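PDB 1YHT: DspB from Aggregatibacter actinomycetemcomitans, which acts as a beta-N-acetylhexosaminidase of glycoside hydrolase family 20 and releases biofilms, probably by cleaving their N-acetylglucosamine polymer. Local coordinates for residues E110-L115 / K212-N217; N223-I228 / P260-K265; V269-Y272 / Y276-I279. All blocks are in the same frame, centred on the assembly; numbering follows the deposited sequence.

In the fold
The three contacts illustrate how chemistry changes with depth in a TIM barrel. Contact 1 lies in the core, its centre about 7 Å from the centre of the chain, where buried polar and aromatic groups reach across the barrel interior. Contact 3 is also buried and draws on the same parallel sheet, but there apolar and aromatic carbons press mainly on backbone carbonyls; Trp-216 and Tyr-272 pack together where the two meet. Contact 2, its centre about 21 Å from that of the chain, is partly buried and mostly hydrocarbon packing, with a loose pair of charges. Its helix 259-264 leads directly into strand 269-271 of contact 3, Leu-262 and Leu-263 packing on Val-269.

Contact 1: residues E110-L115 / K212-N217; sequences ELIPEL and KTRMWN
Glu-114 and Trp-216 meet inside the TIM barrel of this family 20 glycoside hydrolase. Their strands, 110-117 and 212-216, are separated in the parallel sheet by strand 177-181, and the gap between them is bridged by side chains. Where the backbones approach most closely, the CA atoms of Glu-114 and Arg-214 are still 8.5 Å apart. Glu-114 reaches across to Trp-216 with CG anti to its amide nitrogen (chi1 -174°) and the remaining chain extended, which brings the carboxylate to the edge of the indole. Trp-216 NE1 donates to Glu-114 OE2 at 2.7 Å, in a bond bent to 146° at the hydrogen. The donor stands above the carboxylate plane, and carboxylate and ring are turned 60° against each other. The second oxygen, OE1, is hydrogen-bonded to His-51 and His-53, and three bonds thereby fix the rotation of this buried group. Trp-216 also meets the rings of His-179, Trp-237 and Tyr-272, and its nearest side-chain atom lies about 3 Å from a bound acetic acid molecule, probably from the crystallisation liquor, consistent with a place in the wall of the substrate pocket. Two residues earlier on each strand, Ile-112 and Arg-214 cross at about a right angle, with Ile-112 CD1 3.3 Å from Arg-214 NH1. Arg-214 bends at chi2, and the methyl meets its guanidinium obliquely, while NE forms a salt bridge with Glu-233. One water completes the crossing: it donates to Glu-110 OE1 at 2.9 Å and accepts from Arg-214 NH2 at 2.8 Å.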
loop_
_atom_site.group_PDB
_atom_site.type_symbol
_atom_site.label_atom_id
_atom_site.label_comp_id
_atom_site.label_asym_id
_atom_site.label_seq_id
_atom_site.Cartn_x
_atom_site.Cartn_y
_atom_site.Cartn_z
ATOM N N GLU A 110 -9.750 11.093 -0.827
ATOM C CA GLU A 110 -8.358 11.193 -1.205
ATOM C C GLU A 110 -7.828 9.885 -1.795
ATOM O O GLU A 110 -8.108 8.799 -1.292
ATOM C CB GLU A 110 -7.503 11.524 0.022
ATOM C CG GLU A 110 -6.057 11.844 -0.340
ATOM C CD GLU A 110 -5.108 11.930 0.827
ATOM O OE1 GLU A 110 -5.478 11.676 1.983
ATOM O OE2 GLU A 110 -3.956 12.272 0.548
ATOM N N LEU A 111 -7.089 9.996 -2.884
ATOM C CA LEU A 111 -6.389 8.853 -3.503
ATOM C C LEU A 111 -4.930 8.904 -3.059
ATOM O O LEU A 111 -4.260 9.915 -3.244
ATOM C CB LEU A 111 -6.487 8.951 -5.004
ATOM C CG LEU A 111 -7.938 8.956 -5.565
ATOM C CD1 LEU A 111 -7.979 8.967 -7.122
ATOM C CD2 LEU A 111 -8.690 7.742 -5.063
ATOM N N ILE A 112 -4.445 7.828 -2.460
ATOM C CA ILE A 112 -3.074 7.759 -2.043
ATOM C C ILE A 112 -2.393 6.685 -2.902
ATOM O O ILE A 112 -2.549 5.496 -2.650
ATOM C CB ILE A 112 -2.921 7.479 -0.539
ATOM C CG1 ILE A 112 -3.737 8.499 0.266
ATOM C CG2 ILE A 112 -1.425 7.377 -0.142
ATOM C CD1 ILE A 112 -3.818 8.269 1.791
ATOM N N PRO A 113 -1.607 7.108 -3.902
ATOM C CA PRO A 113 -0.869 6.080 -4.660
ATOM C C PRO A 113 0.258 5.482 -3.829
ATOM O O PRO A 113 0.868 6.202 -3.042
ATOM C CB PRO A 113 -0.332 6.848 -5.883
ATOM C CG PRO A 113 -0.020 8.255 -5.317
ATOM C CD PRO A 113 -1.301 8.476 -4.396
ATOM N N GLU A 114 0.543 4.185 -4.036
ATOM C CA GLU A 114 1.677 3.499 -3.440
ATOM C C GLU A 114 2.560 2.948 -4.520
ATOM O O GLU A 114 2.175 2.009 -5.242
ATOM C CB GLU A 114 1.292 2.341 -2.472
ATOM C CG GLU A 114 2.519 1.747 -1.770
ATOM C CD GLU A 114 2.282 0.529 -0.894
ATOM O OE1 GLU A 114 1.122 0.199 -0.558
ATOM O OE2 GLU A 114 3.309 -0.135 -0.573
ATOM N N LEU A 115 3.773 3.499 -4.593
ATOM C CA LEU A 115 4.809 2.976 -5.462
ATOM C C LEU A 115 5.802 2.284 -4.541
ATOM O O LEU A 115 6.635 2.924 -3.946
ATOM C CB LEU A 115 5.450 4.130 -6.259
ATOM C CG LEU A 115 6.361 3.747 -7.421
ATOM C CD1 LEU A 115 5.556 3.120 -8.542
ATOM C CD2 LEU A 115 7.153 4.963 -7.904
ATOM N N LYS A 212 2.859 14.954 1.368
ATOM C CA LYS A 212 3.271 14.190 2.525
ATOM C C LYS A 212 3.551 12.744 2.141
ATOM O O LYS A 212 3.078 12.241 1.119
ATOM C CB LYS A 212 2.207 14.257 3.607
ATOM C CG LYS A 212 2.045 15.646 4.166
ATOM C CD LYS A 212 0.680 15.724 4.807
ATOM C CE LYS A 212 0.426 16.984 5.499
ATOM N NZ LYS A 212 -0.998 17.016 5.939
ATOM N N THR A 213 4.363 12.100 2.962
ATOM C CA THR A 213 4.827 10.740 2.747
ATOM C C THR A 213 4.128 9.770 3.709
ATOM O O THR A 213 4.007 10.025 4.911
ATOM C CB THR A 213 6.389 10.691 2.985
ATOM O OG1 THR A 213 7.044 11.668 2.162
ATOM C CG2 THR A 213 6.964 9.312 2.753
ATOM N N ARG A 214 3.668 8.662 3.152
ATOM C CA ARG A 214 3.242 7.502 3.914
ATOM C C ARG A 214 4.237 6.360 3.672
ATOM O O ARG A 214 4.841 6.219 2.589
ATOM C CB ARG A 214 1.794 7.103 3.575
ATOM C CG ARG A 214 0.775 8.105 4.055
ATOM C CD ARG A 214 0.026 7.681 5.338
ATOM N NE ARG A 214 -0.741 8.802 5.880
ATOM C CZ ARG A 214 -2.028 9.073 5.639
ATOM N NH1 ARG A 214 -2.790 8.251 4.917
ATOM N NH2 ARG A 214 -2.568 10.194 6.135
ATOM N N MET A 215 4.420 5.552 4.712
ATOM C CA MET A 215 5.369 4.455 4.678
ATOM C C MET A 215 5.005 3.315 5.621
ATOM O O MET A 215 4.540 3.569 6.714
ATOM C CB MET A 215 6.752 5.013 5.067
ATOM C CG MET A 215 7.835 4.080 4.777
ATOM S SD MET A 215 9.452 4.825 5.236
ATOM C CE MET A 215 9.349 4.592 6.977
ATOM N N TRP A 216 5.254 2.060 5.197
ATOM C CA TRP A 216 5.051 0.876 6.019
ATOM C C TRP A 216 6.051 0.915 7.208
ATOM O O TRP A 216 7.112 1.542 7.102
ATOM C CB TRP A 216 5.222 -0.423 5.189
ATOM C CG TRP A 216 4.215 -0.635 4.087
ATOM C CD1 TRP A 216 4.460 -0.692 2.750
ATOM C CD2 TRP A 216 2.801 -0.821 4.240
ATOM N NE1 TRP A 216 3.285 -0.915 2.057
ATOM C CE2 TRP A 216 2.258 -0.994 2.947
ATOM C CE3 TRP A 216 1.956 -0.938 5.353
ATOM C CZ2 TRP A 216 0.900 -1.234 2.725
ATOM C CZ3 TRP A 216 0.639 -1.181 5.153
ATOM C CH2 TRP A 216 0.099 -1.319 3.825
ATOM N N ASN A 217 5.715 0.283 8.337
ATOM C CA ASN A 217 6.605 0.389 9.536
ATOM C C ASN A 217 7.860 -0.481 9.565
ATOM O O ASN A 217 8.637 -0.371 10.478
ATOM C CB ASN A 217 5.828 0.133 10.827
ATOM C CG ASN A 217 5.330 -1.271 10.927
ATOM O OD1 ASN A 217 4.380 -1.642 10.250
ATOM N ND2 ASN A 217 5.985 -2.086 11.760
HETATM O O HOH W 1 -4.893 10.412 4.503
#

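Contact 2: residues N223-I228 / P260-K265; sequences NTFEQI and PELLAK
Phe-225 is the side chain around which this contact with Leu-262 and Lys-265 is arranged: its ring reaches from a loop of the TIM barrel, between strands 212-216 and 233-236, to helix 259-264 on the outside of the fold. With CG set between the backbone N and the carbonyl carbon (chi1 84°), the ring points at the helix and lies obliquely to both residues it touches there. Leu-262 sets its CD2 methyl against the CD1-CE1 side of the ring, 3.8 Å from Phe-225 CD1. Three residues on, Lys-265 contributes its aliphatic part, CG lying 3.8 Å from Phe-225 CE1 and nearly as close to CZ. Glu-226, the next residue in the loop, lays its CG above one face of the Phe-225 ring, displaced toward the rim, and runs on extended. Its chain is crossed at about a right angle by that of Lys-265, which is bent at chi2 and chi3. The contact is thus carried by carbon atoms, buried at Leu-262 and exposed at the Glu-226 and Lys-265 end. Their opposite charges may attract weakly, since Glu-226 OE2 and Lys-265 NZ are 4.2 Å apart, beyond a salt bridge, while Glu-226 CG lies 3.7 Å from Lys-265 CE.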
loop_
_atom_site.group_PDB
_atom_site.type_symbol
_atom_site.label_atom_id
_atom_site.label_comp_id
_atom_site.label_asym_id
_atom_site.label_seq_id
_atom_site.Cartn_x
_atom_site.Cartn_y
_atom_site.Cartn_z
ATOM N N ASN A 223 17.486 1.296 16.704
ATOM C CA ASN A 223 18.835 1.789 16.425
ATOM C C ASN A 223 18.902 3.029 15.592
ATOM O O ASN A 223 19.861 3.791 15.733
ATOM C CB ASN A 223 19.676 0.745 15.670
ATOM C CG ASN A 223 20.244 -0.292 16.571
ATOM O OD1 ASN A 223 20.137 -0.189 17.801
ATOM N ND2 ASN A 223 20.825 -1.328 15.975
ATOM N N THR A 224 17.907 3.227 14.726
ATOM C CA THR A 224 17.982 4.248 13.660
ATOM C C THR A 224 16.723 5.123 13.468
ATOM O O THR A 224 16.774 6.101 12.764
ATOM C CB THR A 224 18.280 3.580 12.306
ATOM O OG1 THR A 224 17.244 2.649 11.969
ATOM C CG2 THR A 224 19.646 2.859 12.284
ATOM N N PHE A 225 15.584 4.758 14.048
ATOM C CA PHE A 225 14.342 5.449 13.670
ATOM C C PHE A 225 14.320 6.931 13.968
ATOM O O PHE A 225 13.620 7.658 13.320
ATOM C CB PHE A 225 13.081 4.766 14.216
ATOM C CG PHE A 225 12.731 5.145 15.610
ATOM C CD1 PHE A 225 11.541 5.831 15.874
ATOM C CD2 PHE A 225 13.562 4.801 16.673
ATOM C CE1 PHE A 225 11.181 6.165 17.192
ATOM C CE2 PHE A 225 13.213 5.128 17.993
ATOM C CZ PHE A 225 12.021 5.810 18.252
ATOM N N GLU A 226 15.097 7.377 14.946
ATOM C CA GLU A 226 15.160 8.763 15.285
ATOM C C GLU A 226 15.842 9.586 14.196
ATOM O O GLU A 226 15.753 10.793 14.255
ATOM C CB GLU A 226 15.858 8.953 16.632
ATOM C CG GLU A 226 15.196 8.173 17.776
ATOM C CD GLU A 226 16.014 8.141 19.052
ATOM O OE1 GLU A 226 17.027 7.393 19.140
ATOM O OE2 GLU A 226 15.643 8.903 19.957
ATOM N N GLN A 227 16.462 8.946 13.190
ATOM C CA GLN A 227 17.050 9.646 12.022
ATOM C C GLN A 227 16.038 9.901 10.883
ATOM O O GLN A 227 16.309 10.607 9.940
ATOM C CB GLN A 227 18.197 8.803 11.443
ATOM C CG GLN A 227 19.352 8.561 12.412
ATOM C CD GLN A 227 20.269 7.428 11.986
ATOM O OE1 GLN A 227 20.644 7.339 10.834
ATOM N NE2 GLN A 227 20.604 6.538 12.919
ATOM N N ILE A 228 14.862 9.307 10.995
ATOM C CA ILE A 228 13.810 9.396 9.970
ATOM C C ILE A 228 13.155 10.743 10.083
ATOM O O ILE A 228 12.970 11.236 11.193
ATOM C CB ILE A 228 12.748 8.228 10.216
ATOM C CG1 ILE A 228 13.252 6.958 9.578
ATOM C CG2 ILE A 228 11.372 8.557 9.696
ATOM C CD1 ILE A 228 13.001 6.900 8.053
ATOM N N PRO A 260 3.239 2.245 20.048
ATOM C CA PRO A 260 3.290 3.263 21.080
ATOM C C PRO A 260 4.600 4.041 21.106
ATOM O O PRO A 260 4.594 5.220 21.390
ATOM C CB PRO A 260 3.095 2.461 22.373
ATOM C CG PRO A 260 2.286 1.219 21.908
ATOM C CD PRO A 260 2.958 0.910 20.606
ATOM N N GLU A 261 5.709 3.370 20.841
ATOM C CA GLU A 261 7.006 4.045 20.794
ATOM C C GLU A 261 7.052 5.141 19.743
ATOM O O GLU A 261 7.610 6.219 19.976
ATOM C CB GLU A 261 8.121 3.045 20.623
ATOM C CG GLU A 261 8.467 2.376 21.935
ATOM C CD GLU A 261 9.193 1.064 21.782
ATOM O OE1 GLU A 261 9.338 0.509 20.673
ATOM O OE2 GLU A 261 9.647 0.556 22.825
ATOM N N LEU A 262 6.405 4.891 18.605
ATOM C CA LEU A 262 6.295 5.869 17.539
ATOM C C LEU A 262 5.433 7.039 17.970
ATOM O O LEU A 262 5.788 8.191 17.737
ATOM C CB LEU A 262 5.721 5.214 16.280
ATOM C CG LEU A 262 6.690 4.251 15.541
ATOM C CD1 LEU A 262 5.979 3.524 14.406
ATOM C CD2 LEU A 262 7.902 4.953 15.019
ATOM N N LEU A 263 4.307 6.729 18.620
ATOM C CA LEU A 263 3.388 7.775 19.116
ATOM C C LEU A 263 4.080 8.675 20.124
ATOM O O LEU A 263 3.937 9.899 20.091
ATOM C CB LEU A 263 2.171 7.132 19.767
ATOM C CG LEU A 263 1.251 6.323 18.852
ATOM C CD1 LEU A 263 0.102 5.768 19.640
ATOM C CD2 LEU A 263 0.750 7.143 17.681
ATOM N N ALA A 264 4.867 8.042 20.998
ATOM C CA ALA A 264 5.624 8.778 22.024
ATOM C C ALA A 264 6.618 9.751 21.410
ATOM O O ALA A 264 6.817 10.823 21.969
ATOM C CB ALA A 264 6.315 7.849 22.925
ATOM N N LYS A 265 7.221 9.383 20.267
ATOM C CA LYS A 265 8.087 10.275 19.530
ATOM C C LYS A 265 7.365 11.298 18.658
ATOM O O LYS A 265 8.002 12.107 18.053
ATOM C CB LYS A 265 9.107 9.503 18.688
ATOM C CG LYS A 265 10.398 9.144 19.451
ATOM C CD LYS A 265 11.342 10.357 19.617
ATOM C CE LYS A 265 12.367 10.389 18.463
ATOM N NZ LYS A 265 13.062 11.685 18.196
#

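Contact 3: residues V269-Y272 / Y276-I279; sequences VLNY and YLYI. With ACY (acetic acid), chain B.
Tyr-278 OH donates a 2.7 Å hydrogen bond to O of a bound acetic acid molecule, and that oxygen lies at the edge of the ring, near its plane. The molecule probably comes from the crystallisation liquor but may mark a pocket of this TIM barrel. The same ring touches segment 269-272, Tyr-278 CE1 lying 3.5 Å from Tyr-272 O in an oblique approach. Leu-277 packs against the same piece of backbone: its CB is 3.8 Å from Tyr-272 O, and CD1 comes within 3.4 Å of Asn-271 O. With CG anti to the carbonyl carbon (chi1 -52°), the isobutyl group reaches back along residues 271 and 272, so that the backbone carbonyls here meet hydrocarbon. Polar side chains of 269-272 find their partners beyond the contact. Asn-271 ND2 is bonded to the carbonyls of Leu-304 and Val-306 and OD1 to Asn-273 N, while Tyr-272 OH bonds to His-51, one of the two histidines that hold Glu-114. The contact closes a tight connection in which strand 269-271 passes through the short helix 274-277 into strand 278-279; both strands pair in parallel with strand 324-329, whose Ser-328 is touched by Tyr-272 and Tyr-278.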
loop_
_atom_site.group_PDB
_atom_site.type_symbol
_atom_site.label_atom_id
_atom_site.label_comp_id
_atom_site.label_asym_id
_atom_site.label_seq_id
_atom_site.Cartn_x
_atom_site.Cartn_y
_atom_site.Cartn_z
ATOM N N VAL A 269 0.707 8.018 13.003
ATOM C CA VAL A 269 0.640 6.599 12.746
ATOM C C VAL A 269 -0.820 6.183 12.507
ATOM O O VAL A 269 -1.699 6.451 13.343
ATOM C CB VAL A 269 1.218 5.775 13.898
ATOM C CG1 VAL A 269 1.253 4.302 13.493
ATOM C CG2 VAL A 269 2.655 6.279 14.312
ATOM N N LEU A 270 -1.035 5.462 11.407
ATOM C CA LEU A 270 -2.315 4.794 11.118
ATOM C C LEU A 270 -2.176 3.312 11.402
ATOM O O LEU A 270 -1.153 2.699 11.069
ATOM C CB LEU A 270 -2.754 4.991 9.653
ATOM C CG LEU A 270 -3.187 6.393 9.241
ATOM C CD1 LEU A 270 -1.955 7.329 9.071
ATOM C CD2 LEU A 270 -4.009 6.356 7.956
ATOM N N ASN A 271 -3.222 2.754 11.995
ATOM C CA ASN A 271 -3.229 1.393 12.412
ATOM C C ASN A 271 -3.767 0.518 11.279
ATOM O O ASN A 271 -4.921 0.599 10.906
ATOM C CB ASN A 271 -4.102 1.267 13.678
ATOM C CG ASN A 271 -4.072 -0.134 14.295
ATOM O OD1 ASN A 271 -3.441 -1.045 13.763
ATOM N ND2 ASN A 271 -4.746 -0.298 15.452
ATOM N N TYR A 272 -2.910 -0.325 10.748
ATOM C CA TYR A 272 -3.271 -1.231 9.670
ATOM C C TYR A 272 -3.323 -2.688 10.169
ATOM O O TYR A 272 -3.370 -3.607 9.355
ATOM C CB TYR A 272 -2.275 -1.096 8.543
ATOM C CG TYR A 272 -2.576 -0.020 7.492
ATOM C CD1 TYR A 272 -2.743 1.310 7.845
ATOM C CD2 TYR A 272 -2.648 -0.340 6.133
ATOM C CE1 TYR A 272 -2.967 2.304 6.876
ATOM C CE2 TYR A 272 -2.842 0.658 5.168
ATOM C CZ TYR A 272 -3.014 1.984 5.545
ATOM O OH TYR A 272 -3.196 3.026 4.600
ATOM N N TYR A 276 -6.773 -7.983 12.319
ATOM C CA TYR A 276 -8.182 -7.575 12.134
ATOM C C TYR A 276 -8.493 -6.871 10.805
ATOM O O TYR A 276 -9.647 -6.837 10.356
ATOM C CB TYR A 276 -8.598 -6.620 13.252
ATOM C CG TYR A 276 -8.806 -7.316 14.562
ATOM C CD1 TYR A 276 -9.904 -8.169 14.733
ATOM C CD2 TYR A 276 -7.897 -7.164 15.620
ATOM C CE1 TYR A 276 -10.109 -8.820 15.917
ATOM C CE2 TYR A 276 -8.122 -7.809 16.848
ATOM C CZ TYR A 276 -9.219 -8.638 16.975
ATOM O OH TYR A 276 -9.457 -9.314 18.147
ATOM N N LEU A 277 -7.468 -6.263 10.231
ATOM C CA LEU A 277 -7.652 -5.308 9.165
ATOM C C LEU A 277 -7.092 -5.724 7.821
ATOM O O LEU A 277 -7.249 -4.978 6.864
ATOM C CB LEU A 277 -7.112 -3.940 9.585
ATOM C CG LEU A 277 -7.614 -3.384 10.916
ATOM C CD1 LEU A 277 -6.979 -2.073 11.202
ATOM C CD2 LEU A 277 -9.128 -3.228 11.008
ATOM N N TYR A 278 -6.468 -6.890 7.735
ATOM C CA TYR A 278 -6.120 -7.498 6.433
ATOM C C TYR A 278 -7.171 -8.538 6.108
ATOM O O TYR A 278 -7.560 -9.323 6.978
ATOM C CB TYR A 278 -4.777 -8.222 6.477
ATOM C CG TYR A 278 -3.557 -7.355 6.314
ATOM C CD1 TYR A 278 -3.590 -5.974 6.560
ATOM C CD2 TYR A 278 -2.338 -7.928 5.976
ATOM C CE1 TYR A 278 -2.475 -5.210 6.418
ATOM C CE2 TYR A 278 -1.205 -7.156 5.885
ATOM C CZ TYR A 278 -1.276 -5.808 6.069
ATOM O OH TYR A 278 -0.125 -5.042 5.881
ATOM N N ILE A 279 -7.628 -8.518 4.854
ATOM C CA ILE A 279 -8.384 -9.634 4.312
ATOM C C ILE A 279 -7.711 -10.058 3.004
ATOM O O ILE A 279 -7.295 -9.205 2.189
ATOM C CB ILE A 279 -9.939 -9.321 4.192
ATOM C CG1 ILE A 279 -10.689 -10.568 3.729
ATOM C CG2 ILE A 279 -10.199 -8.152 3.243
ATOM C CD1 ILE A 279 -12.187 -10.548 4.094
HETATM C C ACY B . 2.721 -5.673 3.908
HETATM O O ACY B . 1.904 -6.318 4.577
HETATM O OXT ACY B . 3.640 -6.204 3.230
HETATM C CH3 ACY B . 2.565 -4.189 3.895
#